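Local coordinates for ABC-type branched-chain amino acid transport systems periplasmic component-like protein (Thermomonospora curvata, PDB 4N03) that binds palmitic acid in the crystal and probably serves as the substrate-binding component of an ABC transporter that handles fatty acids, at residues 37-43 against 78-84; 165-171 against 195-199. All coordinates share one frame; numbering follows the deposited sequence. Where two conformers were deposited one is given.

Contact 1: residues 37-43 against 78-84; sequences GIATDLT and VVRDHGY. With PLM (palmitic acid), chain B.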
loop_
_atom_site.group_PDB
_atom_site.type_symbol
_atom_site.label_atom_id
_atom_site.label_comp_id
_atom_site.label_asym_id
_atom_site.label_seq_id
_atom_site.Cartn_x
_atom_site.Cartn_y
_atom_site.Cartn_z
ATOM N N GLY A 37 -3.366 -17.028 -3.495
ATOM C CA GLY A 37 -3.244 -16.281 -4.725
ATOM C C GLY A 37 -2.631 -14.917 -4.535
ATOM O O GLY A 37 -2.917 -14.229 -3.551
ATOM N N ILE A 38 -1.861 -14.489 -5.526
ATOM C CA ILE A 38 -1.243 -13.200 -5.587
ATOM C C ILE A 38 -1.601 -12.598 -6.936
ATOM O O ILE A 38 -1.319 -13.199 -7.981
ATOM C CB ILE A 38 0.253 -13.243 -5.373
ATOM C CG1 ILE A 38 0.534 -13.613 -3.910
ATOM C CG2 ILE A 38 0.886 -11.888 -5.742
ATOM C CD1 ILE A 38 1.994 -13.759 -3.574
ATOM N N ALA A 39 -2.225 -11.415 -6.935
ATOM C CA ALA A 39 -2.574 -10.665 -8.168
ATOM C C ALA A 39 -1.885 -9.323 -8.075
ATOM O O ALA A 39 -2.309 -8.480 -7.290
ATOM C CB ALA A 39 -4.076 -10.533 -8.312
ATOM N N THR A 40 -0.837 -9.105 -8.860
ATOM C CA THR A 40 0.027 -7.983 -8.677
ATOM C C THR A 40 0.311 -7.297 -10.016
ATOM O O THR A 40 -0.203 -7.692 -11.022
ATOM C CB THR A 40 1.324 -8.442 -7.936
ATOM O OG1 THR A 40 2.065 -7.313 -7.485
ATOM C CG2 THR A 40 2.222 -9.318 -8.822
ATOM N N ASP A 41 1.130 -6.243 -9.957
ATOM C CA ASP A 41 1.644 -5.607 -11.154
ATOM C C ASP A 41 3.146 -5.880 -11.236
ATOM O O ASP A 41 3.909 -5.363 -10.438
ATOM C CB ASP A 41 1.412 -4.097 -11.164
ATOM C CG ASP A 41 1.913 -3.444 -12.407
ATOM O OD1 ASP A 41 2.148 -4.177 -13.389
ATOM O OD2 ASP A 41 2.076 -2.206 -12.416
ATOM N N LEU A 42 3.535 -6.650 -12.248
ATOM C CA LEU A 42 4.937 -6.931 -12.542
ATOM C C LEU A 42 5.437 -6.216 -13.772
ATOM O O LEU A 42 6.626 -6.352 -14.097
ATOM C CB LEU A 42 5.182 -8.442 -12.674
ATOM C CG LEU A 42 4.826 -9.243 -11.452
ATOM C CD1 LEU A 42 5.070 -10.721 -11.718
ATOM C CD2 LEU A 42 5.567 -8.768 -10.216
ATOM N N THR A 43 4.576 -5.520 -14.508
ATOM C CA THR A 43 4.909 -5.001 -15.821
ATOM C C THR A 43 4.501 -3.564 -16.092
ATOM O O THR A 43 5.057 -2.926 -16.970
ATOM C CB THR A 43 4.344 -5.908 -16.912
ATOM O OG1 THR A 43 2.957 -6.138 -16.697
ATOM C CG2 THR A 43 5.150 -7.188 -17.039
ATOM N N VAL A 78 0.513 -18.768 -5.805
ATOM C CA VAL A 78 0.459 -18.615 -7.242
ATOM C C VAL A 78 0.329 -17.149 -7.586
ATOM O O VAL A 78 -0.384 -16.411 -6.922
ATOM C CB VAL A 78 -0.654 -19.435 -7.908
ATOM C CG1 VAL A 78 -0.511 -20.894 -7.537
ATOM C CG2 VAL A 78 -2.032 -18.959 -7.541
ATOM N N VAL A 79 1.116 -16.745 -8.575
ATOM C CA VAL A 79 1.307 -15.343 -8.882
ATOM C C VAL A 79 0.799 -15.027 -10.255
ATOM O O VAL A 79 1.215 -15.665 -11.220
ATOM C CB VAL A 79 2.788 -14.904 -8.770
ATOM C CG1 VAL A 79 2.971 -13.458 -9.161
ATOM C CG2 VAL A 79 3.305 -15.160 -7.383
ATOM N N ARG A 80 -0.068 -14.010 -10.342
ATOM C CA ARG A 80 -0.571 -13.479 -11.603
ATOM C C ARG A 80 -0.290 -11.982 -11.713
ATOM O O ARG A 80 -0.335 -11.251 -10.730
ATOM C CB ARG A 80 -2.065 -13.706 -11.772
ATOM C CG ARG A 80 -2.458 -15.143 -12.052
ATOM C CD ARG A 80 -2.151 -15.523 -13.486
ATOM N NE ARG A 80 -2.701 -16.837 -13.764
ATOM C CZ ARG A 80 -2.132 -17.970 -13.392
ATOM N NH1 ARG A 80 -0.968 -17.954 -12.762
ATOM N NH2 ARG A 80 -2.730 -19.110 -13.675
ATOM N N ASP A 81 -0.002 -11.539 -12.929
ATOM C CA ASP A 81 0.332 -10.141 -13.253
ATOM C C ASP A 81 -0.840 -9.493 -13.971
ATOM O O ASP A 81 -1.131 -9.865 -15.105
ATOM C CB ASP A 81 1.588 -10.118 -14.117
ATOM C CG ASP A 81 1.989 -8.736 -14.546
ATOM O OD1 ASP A 81 1.553 -7.743 -13.947
ATOM O OD2 ASP A 81 2.749 -8.616 -15.512
ATOM N N HIS A 82 -1.526 -8.534 -13.337
ATOM C CA HIS A 82 -2.577 -7.802 -14.014
ATOM C C HIS A 82 -2.091 -6.558 -14.722
ATOM O O HIS A 82 -2.897 -5.901 -15.395
ATOM C CB HIS A 82 -3.748 -7.472 -13.079
ATOM C CG HIS A 82 -3.389 -6.711 -11.861
ATOM N ND1 HIS A 82 -2.723 -5.499 -11.884
ATOM C CD2 HIS A 82 -3.702 -6.953 -10.561
ATOM C CE1 HIS A 82 -2.643 -5.039 -10.649
ATOM N NE2 HIS A 82 -3.208 -5.907 -9.832
ATOM N N GLY A 83 -0.819 -6.177 -14.572
ATOM C CA GLY A 83 -0.237 -5.075 -15.311
ATOM C C GLY A 83 -0.811 -3.710 -14.936
ATOM O O GLY A 83 -0.695 -2.732 -15.667
ATOM N N TYR A 84 -1.404 -3.608 -13.755
ATOM C CA TYR A 84 -2.162 -2.417 -13.323
ATOM C C TYR A 84 -3.310 -2.103 -14.296
ATOM O O TYR A 84 -3.507 -0.961 -14.662
ATOM C CB TYR A 84 -1.248 -1.203 -13.043
ATOM C CG TYR A 84 -1.844 -0.212 -12.065
ATOM C CD1 TYR A 84 -1.986 -0.526 -10.749
ATOM C CD2 TYR A 84 -2.203 1.058 -12.465
ATOM C CE1 TYR A 84 -2.557 0.352 -9.840
ATOM C CE2 TYR A 84 -2.733 1.974 -11.556
ATOM C CZ TYR A 84 -2.902 1.606 -10.249
ATOM O OH TYR A 84 -3.447 2.524 -9.373
HETATM C C1 PLM B . -3.462 2.107 -5.916
HETATM O O1 PLM B . -4.012 2.147 -4.784
HETATM O O2 PLM B . -4.033 1.759 -6.972
HETATM C C2 PLM B . -1.968 2.326 -5.989
HETATM C C3 PLM B . -1.269 0.952 -5.597
HETATM C C4 PLM B . 0.226 1.078 -5.413
HETATM C C5 PLM B . 0.882 -0.225 -5.109
HETATM C C6 PLM B . 2.393 -0.231 -4.796
HETATM C C7 PLM B . 2.624 -0.101 -3.296
HETATM C C8 PLM B . 4.052 0.097 -2.867
HETATM C C9 PLM B . 4.317 -0.083 -1.384
HETATM C CA PLM B . 4.188 1.200 -0.531
HETATM C CB PLM B . 4.188 0.775 0.992
HETATM C CC PLM B . 2.962 1.370 1.745
HETATM C CD PLM B . 2.581 0.625 3.007
HETATM C CE PLM B . 1.366 1.137 3.770
HETATM C CF PLM B . 0.724 0.007 4.590
HETATM C CG PLM B . 1.345 -0.216 5.958
#
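His82 reaches across to Thr40 and Ala39 where two parallel strands, the ends of a beta-alpha-beta unit in one Rossmann-like lobe of a periplasmic binding protein, give way to loops. Backbone bonds alternate along the pair, from Ile38 N to Val78 O through to His82 N on Thr40 O (2.8 Å). The His82 side chain then doubles back over that carbonyl. Its CB lies 4.1 Å from Thr40 O; CG, wedged between backbone N and carbonyl carbon (chi1 57°), brings the ring above the same oxygen, which sits 3.3 Å from the ring plane, over its centre. CD2 faces Ala39 CB at 4.2 Å, ND1 accepts Tyr84 N in the ring plane, and NE2 at the tip bonds Leu107 O of the next strand, so the ring is fixed in rotation.

Asp81 ties the loops together. Leu42 N points its hydrogen almost straight at Asp81 OD1 (2.8 Å, 178°) from above the carboxylate plane, and Gly83 N comes from the opposite face, while Thr43 OG1 donates to the syn lone pair of OD2. With an alanine here, Leu42 N, Gly83 N and the Thr43 hydroxyl would probably lose their shared acceptor, and the two loops their direct tie. Beyond it, Asp41 OD2, which accepts from Tyr46 N, lies 3.5 Å from Tyr84 CB, and Tyr84 OH donates to palmitic acid O2 at 2.6 Å.

Contact 2: residues 165-171 against 195-199; sequences IKKGDKL and LGLEV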
loop_
_atom_site.group_PDB
_atom_site.type_symbol
_atom_site.label_atom_id
_atom_site.label_comp_id
_atom_site.label_asym_id
_atom_site.label_seq_id
_atom_site.Cartn_x
_atom_site.Cartn_y
_atom_site.Cartn_z
ATOM N N ILE A 165 3.515 25.642 4.015
ATOM C CA ILE A 165 2.339 26.345 3.541
ATOM C C ILE A 165 1.788 27.144 4.712
ATOM O O ILE A 165 2.137 26.905 5.851
ATOM C CB ILE A 165 1.276 25.402 2.962
ATOM C CG1 ILE A 165 0.813 24.429 4.016
ATOM C CG2 ILE A 165 1.808 24.683 1.739
ATOM C CD1 ILE A 165 -0.295 23.495 3.561
ATOM N N LYS A 166 0.909 28.073 4.383
ATOM C CA LYS A 166 0.213 28.898 5.375
ATOM C C LYS A 166 -1.228 29.103 4.939
ATOM O O LYS A 166 -1.579 28.860 3.803
ATOM C CB LYS A 166 0.909 30.224 5.525
ATOM C CG LYS A 166 0.868 31.109 4.297
ATOM C CD LYS A 166 1.699 32.378 4.448
ATOM C CE LYS A 166 1.601 33.234 3.186
ATOM N NZ LYS A 166 1.967 32.568 1.890
ATOM N N LYS A 167 -2.070 29.529 5.883
ATOM C CA LYS A 167 -3.453 29.795 5.586
ATOM C C LYS A 167 -3.577 30.698 4.367
ATOM O O LYS A 167 -2.838 31.663 4.238
ATOM C CB LYS A 167 -4.175 30.427 6.796
ATOM C CG LYS A 167 -5.650 30.725 6.599
ATOM C CD LYS A 167 -6.279 31.213 7.891
ATOM C CE LYS A 167 -7.774 31.361 7.694
ATOM N NZ LYS A 167 -8.426 31.756 8.966
ATOM N N GLY A 168 -4.485 30.363 3.457
ATOM C CA GLY A 168 -4.693 31.128 2.236
ATOM C C GLY A 168 -3.932 30.606 1.032
ATOM O O GLY A 168 -4.199 30.993 -0.072
ATOM N N ASP A 169 -2.982 29.675 1.243
ATOM C CA ASP A 169 -2.180 29.094 0.157
ATOM C C ASP A 169 -3.009 28.127 -0.672
ATOM O O ASP A 169 -4.114 27.711 -0.305
ATOM C CB ASP A 169 -0.944 28.389 0.713
ATOM C CG ASP A 169 0.176 29.339 1.104
ATOM O OD1 ASP A 169 0.074 30.551 0.880
ATOM O OD2 ASP A 169 1.188 28.781 1.619
ATOM N N LYS A 170 -2.434 27.738 -1.794
ATOM C CA LYS A 170 -3.050 26.873 -2.770
ATOM C C LYS A 170 -2.237 25.574 -2.953
ATOM O O LYS A 170 -0.995 25.585 -3.173
ATOM C CB LYS A 170 -3.125 27.575 -4.124
ATOM C CG LYS A 170 -3.827 26.761 -5.220
ATOM C CD LYS A 170 -3.840 27.505 -6.541
ATOM C CE LYS A 170 -4.685 28.754 -6.540
ATOM N NZ LYS A 170 -4.667 29.393 -7.912
ATOM N N LEU A 171 -2.925 24.446 -2.885
ATOM C CA LEU A 171 -2.360 23.139 -3.143
ATOM C C LEU A 171 -2.750 22.703 -4.522
ATOM O O LEU A 171 -3.917 22.772 -4.865
ATOM C CB LEU A 171 -2.938 22.126 -2.124
ATOM C CG LEU A 171 -2.897 22.512 -0.647
ATOM C CD1 LEU A 171 -3.564 21.415 0.166
ATOM C CD2 LEU A 171 -1.470 22.711 -0.198
ATOM N N LEU A 195 -8.432 24.077 7.010
ATOM C CA LEU A 195 -7.268 24.913 7.229
ATOM C C LEU A 195 -7.270 26.204 6.465
ATOM O O LEU A 195 -6.355 27.001 6.673
ATOM C CB LEU A 195 -5.998 24.139 6.924
ATOM C CG LEU A 195 -5.739 22.899 7.804
ATOM C CD1 LEU A 195 -4.592 22.067 7.268
ATOM C CD2 LEU A 195 -5.503 23.278 9.259
ATOM N N GLY A 196 -8.245 26.428 5.583
ATOM C CA GLY A 196 -8.273 27.683 4.847
ATOM C C GLY A 196 -7.344 27.742 3.659
ATOM O O GLY A 196 -6.778 28.782 3.391
ATOM N N LEU A 197 -7.289 26.640 2.916
ATOM C CA LEU A 197 -6.445 26.500 1.727
ATOM C C LEU A 197 -7.309 26.331 0.499
ATOM O O LEU A 197 -8.439 25.866 0.600
ATOM C CB LEU A 197 -5.483 25.321 1.822
ATOM C CG LEU A 197 -4.647 25.257 3.113
ATOM C CD1 LEU A 197 -4.034 23.895 3.273
ATOM C CD2 LEU A 197 -3.517 26.268 3.042
ATOM N N GLU A 198 -6.808 26.712 -0.653
ATOM C CA GLU A 198 -7.452 26.444 -1.929
ATOM C C GLU A 198 -6.830 25.185 -2.555
ATOM O O GLU A 198 -5.679 24.809 -2.229
ATOM C CB GLU A 198 -7.217 27.638 -2.888
ATOM C CG GLU A 198 -7.794 28.988 -2.440
ATOM C CD GLU A 198 -7.588 30.068 -3.505
ATOM O OE1 GLU A 198 -7.609 29.722 -4.711
ATOM O OE2 GLU A 198 -7.447 31.257 -3.141
ATOM N N VAL A 199 -7.552 24.501 -3.426
ATOM C CA VAL A 199 -7.050 23.312 -4.118
ATOM C C VAL A 199 -7.254 23.445 -5.617
ATOM O O VAL A 199 -8.353 23.800 -6.056
ATOM C CB VAL A 199 -7.741 22.004 -3.646
ATOM C CG1 VAL A 199 -7.132 20.768 -4.284
ATOM C CG2 VAL A 199 -7.626 21.882 -2.141
HETATM O O HOH W 1 -6.576 32.397 -0.440
HETATM O O HOH W 2 -6.639 31.455 -6.871
#
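The carboxylate of Glu198 has Lys170 lying to one side of its plane, with Lys170 CE 3.6 Å from Glu198 OE1. The ammonium group itself stays farther off, Lys170 NZ being 4.4 Å from Glu198 OE1, and one water spans the gap by donating to OE1 and accepting from NZ. A second water donates to both Glu198 OE2 and Gly168 O. The bend in the lysine chain at chi3 (-67°) carries NZ to where it also forms a salt bridge with Glu221.

The side chain of Asp169 touches the opposite segment with its CB, beside Leu197 CD2, while its carboxylate, the other flat group, turns back to its own turn. Lys166 grips it twice: Lys166 N stands well above the plane at OD2 (62° out of it), and Lys166 NZ takes the syn lone pair of Asp169 OD1 at 2.9 Å. Since OD1 lies close to Asp224 OD2, this lysine probably offsets some of the repulsion between the two acids.

Leu197 packs against the type II turn from Lys166 to Asp169. Its CD2 presses on Lys166 O at 3.3 Å, while CD1 meets Ile165 CD1 at 3.8 Å and Leu171 CD1 at 4.0 Å; Ala192 and Val156, from two helices, line the same leucine.

Gly196, the first residue past helix 179-195 and of positive phi, gives its O to Gly168 N (2.8 Å). Glu198 N then bonds Asp169 O, and Leu171 N bonds Glu198 O nearly straight (173°), the first rungs of a parallel ladder. These are the starting ends of strands 170-176 and 198-204, joined through helix 179-195 in the right-handed beta-alpha-beta crossover of a Rossmann-like lobe.

Both contacts illustrate one principle: a beta-alpha-beta unit pairs its two parallel strands at the edge of a sheet, yet its two ends serve different neighbourhoods. The centre of contact 1 lies about 15 Å from the centre of the chain, at strand ends and loops that lead to the fatty-acid site; that of contact 2 lies about 27 Å out, on the other side, at strand beginnings. The sheets belong to different lobes, the contacts' nearest atoms about 19 Å apart. Both are partly buried, contact 2 the more exposed. In contact 1 Asp81 bonds the other segment directly; in contact 2 Glu198 reaches Lys170 and Gly168 through water, beside a small leucine-isoleucine cluster.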